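Local coordinates for protein multi-copper Oxidase CueO (Ochrobactrum, PDB 6EVG) that oxidises lignin model compounds and lignosulfonate as a laccase-like multicopper oxidase, probably passing the electrons through its copper centres to dioxygen, at residues E423-T428 and I472-D477; D322-K327 and R444-N449; P26-P31 and L67-N72. All coordinates share one frame; numbering follows the deposited sequence.

The three contacts illustrate how multicopper oxidases are assembled from cupredoxin-like beta-sandwiches, whose strands pair across long stretches of chain. Contact 3 comes first in sequence and closes before the others open; it lies in the N-terminal part of the enzyme, its centre about 31 Å from that of contact 1 and 32 Å from that of contact 2. Contacts 1 and 2 interleave along the chain and touch, their centres about 9 Å apart. Both reach one sheet, contact 1 by strands 422-428 and 469-475, contact 2 by the neighbouring strand 442-448, against which 322-327 packs; L473 N is probably hydrogen-bonded to R444 O (2.8 Å). Contact 1 therefore builds the interior of a sheet whose border contact 2 covers.

Contact 1 of 3, residues E423-T428 and I472-D477; sequences EIWDLT and ILVHFD
Antiparallel strand pairing in the interior of a cupredoxin-like sheet joins E423, I424 and W425 to V474, L473 and I472, in the C-terminal part of the chain that carries the copper site of H434, C490 and H495. E423-V474 and W425-I472 are hydrogen-bonded pairs, each closed by two backbone bonds; I424-L473, between them, is a non-hydrogen-bonded pair. On the face bearing I424, its CG1 rests 3.8 Å from L473 CD1.

The other face is organised by the indole of W425. With CG anti to the carbonyl carbon (chi1 -70°), the ring comes under CG2 of V474, which stands 4.0 Å from the centroid of the five-membered ring and close to its normal, a CH-pi contact. Farther out, W425 CZ2 meets the rim of the F476 phenyl near that ring's plane, 3.7 Å from CZ. The indole also reaches back along its own strand: NE1 gives E423 OE1 an almost straight bond of 2.8 Å (176°), in the indole plane and onto the anti lone pair. R333 forms a salt bridge to the same oxygen, while F488 meets W425 edge-to-face. Replacing W425 by leucine would probably leave E423 OE1 without its indole donor and open a gap beside V474 and F476. At the far end, L427 CD1 touches I472 CD1 at 3.9 Å.

The buried carboxylate of E423 is held by a neutral N-H and a positive charge together, an environment likely to keep it ionised although F476 CE2 lies only 3.6 Å from OE1.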
# COMPACT_ATOMS: atom_id res chain seq x y z
N GLU A 423 -18.52 -5.99 11.84
CA GLU A 423 -19.47 -6.22 10.76
C GLU A 423 -18.86 -7.19 9.75
O GLU A 423 -17.63 -7.24 9.63
CB GLU A 423 -19.83 -4.92 10.05
CG GLU A 423 -20.42 -3.84 10.93
CD GLU A 423 -20.89 -2.60 10.15
OE1 GLU A 423 -20.57 -2.51 8.94
OE2 GLU A 423 -21.60 -1.76 10.73
N ILE A 424 -19.69 -7.92 9.04
CA ILE A 424 -19.25 -8.72 7.88
C ILE A 424 -19.65 -8.01 6.64
O ILE A 424 -20.83 -7.65 6.49
CB ILE A 424 -19.81 -10.17 7.94
CG1 ILE A 424 -19.25 -10.84 9.19
CG2 ILE A 424 -19.52 -10.88 6.66
CD1 ILE A 424 -19.86 -12.15 9.58
N TRP A 425 -18.70 -7.80 5.74
CA TRP A 425 -18.96 -7.17 4.45
C TRP A 425 -18.74 -8.20 3.33
O TRP A 425 -17.65 -8.80 3.23
CB TRP A 425 -18.05 -5.99 4.23
CG TRP A 425 -18.32 -4.80 5.10
CD1 TRP A 425 -19.01 -4.73 6.29
CD2 TRP A 425 -17.90 -3.45 4.84
NE1 TRP A 425 -19.11 -3.45 6.74
CE2 TRP A 425 -18.41 -2.65 5.89
CE3 TRP A 425 -17.13 -2.87 3.84
CZ2 TRP A 425 -18.22 -1.26 5.92
CZ3 TRP A 425 -16.95 -1.49 3.86
CH2 TRP A 425 -17.49 -0.71 4.87
N ASP A 426 -19.74 -8.36 2.48
CA ASP A 426 -19.70 -9.05 1.19
C ASP A 426 -19.16 -8.08 0.17
O ASP A 426 -19.72 -6.98 0.02
CB ASP A 426 -21.16 -9.56 0.79
CG ASP A 426 -21.64 -10.74 1.61
OD1 ASP A 426 -20.95 -11.76 1.73
OD2 ASP A 426 -22.77 -10.71 2.15
N LEU A 427 -18.14 -8.45 -0.57
CA LEU A 427 -17.56 -7.64 -1.64
C LEU A 427 -17.57 -8.39 -2.94
O LEU A 427 -17.16 -9.56 -2.96
CB LEU A 427 -16.09 -7.28 -1.26
CG LEU A 427 -15.93 -6.49 0.02
CD1 LEU A 427 -14.45 -6.27 0.34
CD2 LEU A 427 -16.66 -5.15 0.01
N THR A 428 -18.05 -7.76 -4.02
CA THR A 428 -18.19 -8.44 -5.31
C THR A 428 -17.60 -7.61 -6.42
O THR A 428 -17.74 -6.36 -6.44
CB THR A 428 -19.69 -8.71 -5.59
OG1 THR A 428 -20.46 -7.59 -5.42
CG2 THR A 428 -20.26 -9.56 -4.64
N ILE A 472 -15.40 -10.32 4.35
CA ILE A 472 -14.42 -9.80 5.32
C ILE A 472 -15.12 -9.47 6.62
O ILE A 472 -16.30 -9.09 6.62
CB ILE A 472 -13.60 -8.61 4.78
CG1 ILE A 472 -14.50 -7.38 4.53
CG2 ILE A 472 -12.85 -9.01 3.53
CD1 ILE A 472 -13.72 -6.10 4.20
N LEU A 473 -14.39 -9.59 7.72
CA LEU A 473 -14.83 -9.30 9.08
C LEU A 473 -14.14 -8.01 9.48
O LEU A 473 -12.91 -8.00 9.68
CB LEU A 473 -14.55 -10.46 10.02
CG LEU A 473 -14.90 -10.23 11.49
CD1 LEU A 473 -16.43 -10.04 11.68
CD2 LEU A 473 -14.40 -11.38 12.34
N VAL A 474 -14.88 -6.91 9.57
CA VAL A 474 -14.32 -5.56 9.83
C VAL A 474 -14.51 -5.17 11.28
O VAL A 474 -15.61 -5.36 11.84
CB VAL A 474 -15.02 -4.53 8.92
CG1 VAL A 474 -14.35 -3.17 9.04
CG2 VAL A 474 -15.09 -4.97 7.48
N HIS A 475 -13.47 -4.59 11.87
CA HIS A 475 -13.49 -4.07 13.21
C HIS A 475 -13.32 -2.55 13.16
O HIS A 475 -12.29 -2.06 12.69
CB HIS A 475 -12.39 -4.71 14.06
CG HIS A 475 -12.50 -4.42 15.51
ND1 HIS A 475 -11.41 -4.35 16.32
CD2 HIS A 475 -13.57 -4.20 16.30
CE1 HIS A 475 -11.79 -4.11 17.56
NE2 HIS A 475 -13.12 -4.05 17.58
N PHE A 476 -14.33 -1.82 13.64
CA PHE A 476 -14.37 -0.35 13.55
C PHE A 476 -13.80 0.26 14.80
O PHE A 476 -14.51 0.84 15.63
CB PHE A 476 -15.79 0.11 13.29
CG PHE A 476 -16.27 -0.26 11.93
CD1 PHE A 476 -15.96 0.53 10.83
CD2 PHE A 476 -17.00 -1.43 11.73
CE1 PHE A 476 -16.39 0.17 9.59
CE2 PHE A 476 -17.40 -1.75 10.47
CZ PHE A 476 -17.10 -0.99 9.39
N ASP A 477 -12.48 0.12 14.99
CA ASP A 477 -11.87 0.47 16.27
C ASP A 477 -11.43 1.92 16.41
O ASP A 477 -10.99 2.32 17.50
CB ASP A 477 -10.70 -0.46 16.60
CG ASP A 477 -9.59 -0.38 15.54
OD1 ASP A 477 -9.74 -0.59 14.28
OD2 ASP A 477 -8.46 -0.06 15.96

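Contact 2 of 3, residues D322-K327 and R444-N449; sequences DAPDEK and RILSLN
An edge strand of a cupredoxin-like sheet, 442-448, is covered here by the long connection between strands 295-303 and 332-336, with R444 and L446 receiving D322, P324 and E326. The principal polar link is a side chain gripping a backbone: NH1 and NH2 of R444 donate to D322 O, at 2.8 Å and 3.0 Å respectively. That oxygen lies in the guanidinium plane. NH1 approaches nearly in line with the carbonyl bond, whereas NH2 comes from above the carbonyl plane. Bends at chi2 (-67°) and chi3 (-62°) fold the arginine back beside P324, whose CD sits over one guanidinium face, 3.8 Å from NH2. S458 O accepts from NH2 as well, and W460 adds a cation-pi contact.

Apolar packing continues along the strand. P324 CG meets L446 CD2 at 3.8 Å, the two side chains running past each other in opposite directions, and E326 CG comes 3.6 Å from L446 CD1. L446 and S447 form a classic beta bulge opposite E471. D325 OD1 accepts from K327 N, an Asx turn, and forms a salt bridge with K327 NZ; the two reach it from opposite faces of the carboxylate.

Across the contact R444 meets a carbonyl oxygen and no carboxylate, so its charge is probably eased by the carbonyl dipoles of D322 and S458 and by the ring of W460. The bonds to both carbonyls probably restrict the guanidinium's rotation, while P324, L446 and the aliphatic part of E326 supply the apolar seam.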
# COMPACT_ATOMS: atom_id res chain seq x y z
N ASP A 322 -5.49 -14.99 16.46
CA ASP A 322 -6.20 -16.27 16.34
C ASP A 322 -7.20 -16.23 15.19
O ASP A 322 -7.34 -15.25 14.54
CB ASP A 322 -6.88 -16.63 17.66
CG ASP A 322 -5.87 -16.78 18.84
OD1 ASP A 322 -4.82 -17.40 18.62
OD2 ASP A 322 -6.11 -16.23 19.92
N ALA A 323 -7.90 -17.35 14.92
CA ALA A 323 -8.85 -17.43 13.83
C ALA A 323 -9.94 -16.39 14.05
O ALA A 323 -10.36 -16.14 15.17
CB ALA A 323 -9.47 -18.82 13.79
N PRO A 324 -10.45 -15.80 12.99
CA PRO A 324 -11.53 -14.81 13.14
C PRO A 324 -12.82 -15.46 13.66
O PRO A 324 -13.13 -16.62 13.36
CB PRO A 324 -11.69 -14.28 11.72
CG PRO A 324 -11.17 -15.31 10.83
CD PRO A 324 -10.11 -16.03 11.58
N ASP A 325 -13.56 -14.67 14.41
CA ASP A 325 -14.83 -15.13 14.95
C ASP A 325 -16.06 -14.42 14.34
O ASP A 325 -16.37 -13.27 14.74
CB ASP A 325 -14.82 -14.97 16.46
CG ASP A 325 -16.11 -15.50 17.11
OD1 ASP A 325 -16.98 -16.07 16.38
OD2 ASP A 325 -16.23 -15.38 18.31
N GLU A 326 -16.70 -15.02 13.34
CA GLU A 326 -17.83 -14.39 12.65
C GLU A 326 -19.00 -14.11 13.55
O GLU A 326 -19.81 -13.23 13.24
CB GLU A 326 -18.37 -15.31 11.53
CG GLU A 326 -17.39 -15.54 10.41
CD GLU A 326 -18.00 -16.24 9.21
OE1 GLU A 326 -19.25 -16.10 8.96
OE2 GLU A 326 -17.21 -16.94 8.53
N LYS A 327 -19.07 -14.80 14.69
CA LYS A 327 -20.19 -14.60 15.62
C LYS A 327 -20.19 -13.23 16.27
O LYS A 327 -21.20 -12.82 16.80
CB LYS A 327 -20.19 -15.63 16.73
CG LYS A 327 -20.48 -17.04 16.26
CD LYS A 327 -20.44 -18.09 17.39
CE LYS A 327 -19.09 -18.15 18.15
NZ LYS A 327 -17.97 -18.70 17.34
N ARG A 444 -10.34 -8.98 8.84
CA ARG A 444 -9.89 -10.35 8.60
C ARG A 444 -10.62 -10.88 7.40
O ARG A 444 -11.85 -10.79 7.34
CB ARG A 444 -10.16 -11.27 9.80
CG ARG A 444 -9.63 -10.79 11.13
CD ARG A 444 -8.12 -10.76 11.23
NE ARG A 444 -7.48 -12.08 11.10
CZ ARG A 444 -7.47 -13.01 12.05
NH1 ARG A 444 -8.03 -12.84 13.23
NH2 ARG A 444 -6.81 -14.16 11.80
N ILE A 445 -9.93 -11.47 6.43
CA ILE A 445 -10.59 -12.10 5.30
C ILE A 445 -11.18 -13.45 5.81
O ILE A 445 -10.48 -14.29 6.35
CB ILE A 445 -9.64 -12.33 4.14
CG1 ILE A 445 -9.07 -11.01 3.63
CG2 ILE A 445 -10.32 -13.14 3.05
CD1 ILE A 445 -7.98 -11.13 2.61
N LEU A 446 -12.48 -13.60 5.62
CA LEU A 446 -13.20 -14.85 5.94
C LEU A 446 -13.23 -15.82 4.82
O LEU A 446 -13.08 -17.04 5.04
CB LEU A 446 -14.64 -14.54 6.39
CG LEU A 446 -14.81 -13.65 7.58
CD1 LEU A 446 -16.28 -13.34 7.78
CD2 LEU A 446 -14.21 -14.21 8.85
N SER A 447 -13.39 -15.37 3.61
CA SER A 447 -13.51 -16.24 2.44
C SER A 447 -13.16 -15.48 1.18
O SER A 447 -13.43 -14.25 1.10
CB SER A 447 -14.90 -16.86 2.35
OG SER A 447 -15.89 -15.94 1.99
N LEU A 448 -12.64 -16.18 0.20
CA LEU A 448 -12.36 -15.69 -1.13
C LEU A 448 -12.98 -16.72 -2.08
O LEU A 448 -12.55 -17.88 -2.11
CB LEU A 448 -10.85 -15.59 -1.37
CG LEU A 448 -10.09 -14.65 -0.42
CD1 LEU A 448 -8.61 -14.90 -0.51
CD2 LEU A 448 -10.43 -13.22 -0.72
N ASN A 449 -14.00 -16.33 -2.82
CA ASN A 449 -14.67 -17.26 -3.73
C ASN A 449 -15.11 -18.54 -3.03
O ASN A 449 -14.99 -19.65 -3.63
CB ASN A 449 -13.89 -17.45 -5.02
CG ASN A 449 -13.82 -16.18 -5.78
OD1 ASN A 449 -14.84 -15.52 -6.07
ND2 ASN A 449 -12.58 -15.74 -6.04

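Contact 3 of 3, residues P26-P31 and L67-N72; sequences PPLVEP and LVRLKN
A short parallel pairing sets L28 against L67 and V29 against V68, packed tightly except where E30 and the ends of R69 and L28 lie toward solvent. The backbone holds the register by three bonds: L67 N to P27 O, V29 N to L67 O at 2.8 Å, and R69 N to V29 O. The last donor lies close to the direction of the carbonyl bond, while the other two are tilted out of their carbonyl planes.

V29 and V68 share one face of the sheet, where both touch V37 of strand 36-46. P31 continues this layer, its CG 3.9 Å from L70 CD2, and V76 of strand 75-82 receives both residues. On the face of L28, L67 is buried: its side chain packs on L149 and V151 of strand 148-153, and P26 CB lies 4.2 Å from L67 CB.

L28 CD1, 4.0 Å from L67 CD2, joins this buried part to the looser side. There chi1 of -174° sends the R69 chain out alongside E30, and a bend at chi3 (71°) turns the guanidinium so that NH2 forms a salt bridge with E30 OE2 at 3.1 Å; R69 NE to the same oxygen is a weak bond of 3.4 Å. OE2 lies near the guanidinium plane but is approached from above its own carboxylate plane, the two planes being 71° apart. L28 covers one guanidinium face, CD2 being 3.7 Å from R69 NH2.

An outermost strand in parallel alignment, one face turned to the facing sheet and the other partly to solvent, suits the mixed beta-sandwich of an N-terminal cupredoxin domain in multicopper oxidases.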
# COMPACT_ATOMS: atom_id res chain seq x y z
N PRO A 26 15.27 3.82 0.92
CA PRO A 26 14.63 5.02 1.56
C PRO A 26 15.45 5.41 2.79
O PRO A 26 15.78 4.53 3.60
CB PRO A 26 13.23 4.52 1.92
CG PRO A 26 12.98 3.43 0.92
CD PRO A 26 14.31 2.72 0.81
N PRO A 27 15.74 6.69 2.99
CA PRO A 27 16.47 7.04 4.19
C PRO A 27 15.65 6.74 5.45
O PRO A 27 14.45 6.96 5.48
CB PRO A 27 16.69 8.54 4.01
CG PRO A 27 16.09 8.95 2.84
CD PRO A 27 15.49 7.83 2.10
N LEU A 28 16.34 6.30 6.49
CA LEU A 28 15.67 6.00 7.77
C LEU A 28 15.49 7.30 8.54
O LEU A 28 16.49 8.03 8.77
CB LEU A 28 16.55 5.04 8.55
CG LEU A 28 16.12 4.70 9.94
CD1 LEU A 28 14.78 3.96 9.99
CD2 LEU A 28 17.18 3.86 10.68
N VAL A 29 14.26 7.55 8.98
CA VAL A 29 13.97 8.75 9.78
C VAL A 29 13.27 8.30 11.04
O VAL A 29 12.27 7.56 10.99
CB VAL A 29 13.13 9.76 8.99
CG1 VAL A 29 12.69 10.91 9.88
CG2 VAL A 29 13.89 10.26 7.78
N GLU A 30 13.77 8.77 12.18
CA GLU A 30 13.16 8.54 13.49
C GLU A 30 12.86 9.88 14.14
O GLU A 30 13.45 10.90 13.77
CB GLU A 30 14.10 7.69 14.38
CG GLU A 30 14.31 6.31 13.78
CD GLU A 30 15.40 5.52 14.47
OE1 GLU A 30 16.59 5.94 14.45
OE2 GLU A 30 15.11 4.46 15.08
N PRO A 31 11.94 9.93 15.10
CA PRO A 31 11.64 11.22 15.76
C PRO A 31 12.91 11.84 16.35
O PRO A 31 13.75 11.15 16.93
CB PRO A 31 10.64 10.84 16.82
CG PRO A 31 9.95 9.56 16.27
CD PRO A 31 11.10 8.84 15.62
N LEU A 67 11.74 6.10 5.01
CA LEU A 67 11.11 5.09 5.90
C LEU A 67 11.17 5.67 7.30
O LEU A 67 12.25 5.87 7.86
CB LEU A 67 11.79 3.74 5.77
CG LEU A 67 11.10 2.62 6.59
CD1 LEU A 67 11.16 1.30 5.89
CD2 LEU A 67 11.58 2.55 8.01
N VAL A 68 9.99 6.01 7.81
CA VAL A 68 9.82 6.54 9.16
C VAL A 68 9.63 5.36 10.10
O VAL A 68 8.75 4.54 9.91
CB VAL A 68 8.61 7.49 9.23
CG1 VAL A 68 8.42 8.01 10.65
CG2 VAL A 68 8.74 8.61 8.23
N ARG A 69 10.51 5.23 11.12
CA ARG A 69 10.40 4.14 12.09
C ARG A 69 9.93 4.69 13.43
O ARG A 69 10.57 5.61 13.98
CB ARG A 69 11.73 3.44 12.22
CG ARG A 69 11.62 2.20 13.11
CD ARG A 69 12.74 1.20 12.82
NE ARG A 69 13.92 1.77 13.31
CZ ARG A 69 15.19 1.33 13.06
NH1 ARG A 69 15.46 0.30 12.26
NH2 ARG A 69 16.20 1.92 13.67
N LEU A 70 8.79 4.21 13.88
CA LEU A 70 8.13 4.62 15.09
C LEU A 70 8.02 3.47 16.06
O LEU A 70 7.75 2.34 15.69
CB LEU A 70 6.73 5.09 14.75
CG LEU A 70 6.65 6.26 13.75
CD1 LEU A 70 5.20 6.59 13.47
CD2 LEU A 70 7.42 7.46 14.18
N LYS A 71 8.20 3.77 17.35
CA LYS A 71 8.09 2.78 18.41
C LYS A 71 6.68 2.74 18.96
O LYS A 71 6.10 3.79 19.25
CB LYS A 71 9.05 3.07 19.51
CG LYS A 71 10.49 2.97 19.10
CD LYS A 71 11.46 3.23 20.22
CE LYS A 71 11.51 4.67 20.60
NZ LYS A 71 12.81 4.96 21.30
N ASN A 72 6.11 1.54 19.13
CA ASN A 72 4.85 1.43 19.79
C ASN A 72 4.97 2.11 21.15
O ASN A 72 5.99 1.98 21.86
CB ASN A 72 4.46 -0.04 19.96
CG ASN A 72 3.01 -0.21 20.26
OD1 ASN A 72 2.15 0.50 19.74
ND2 ASN A 72 2.74 -1.16 21.18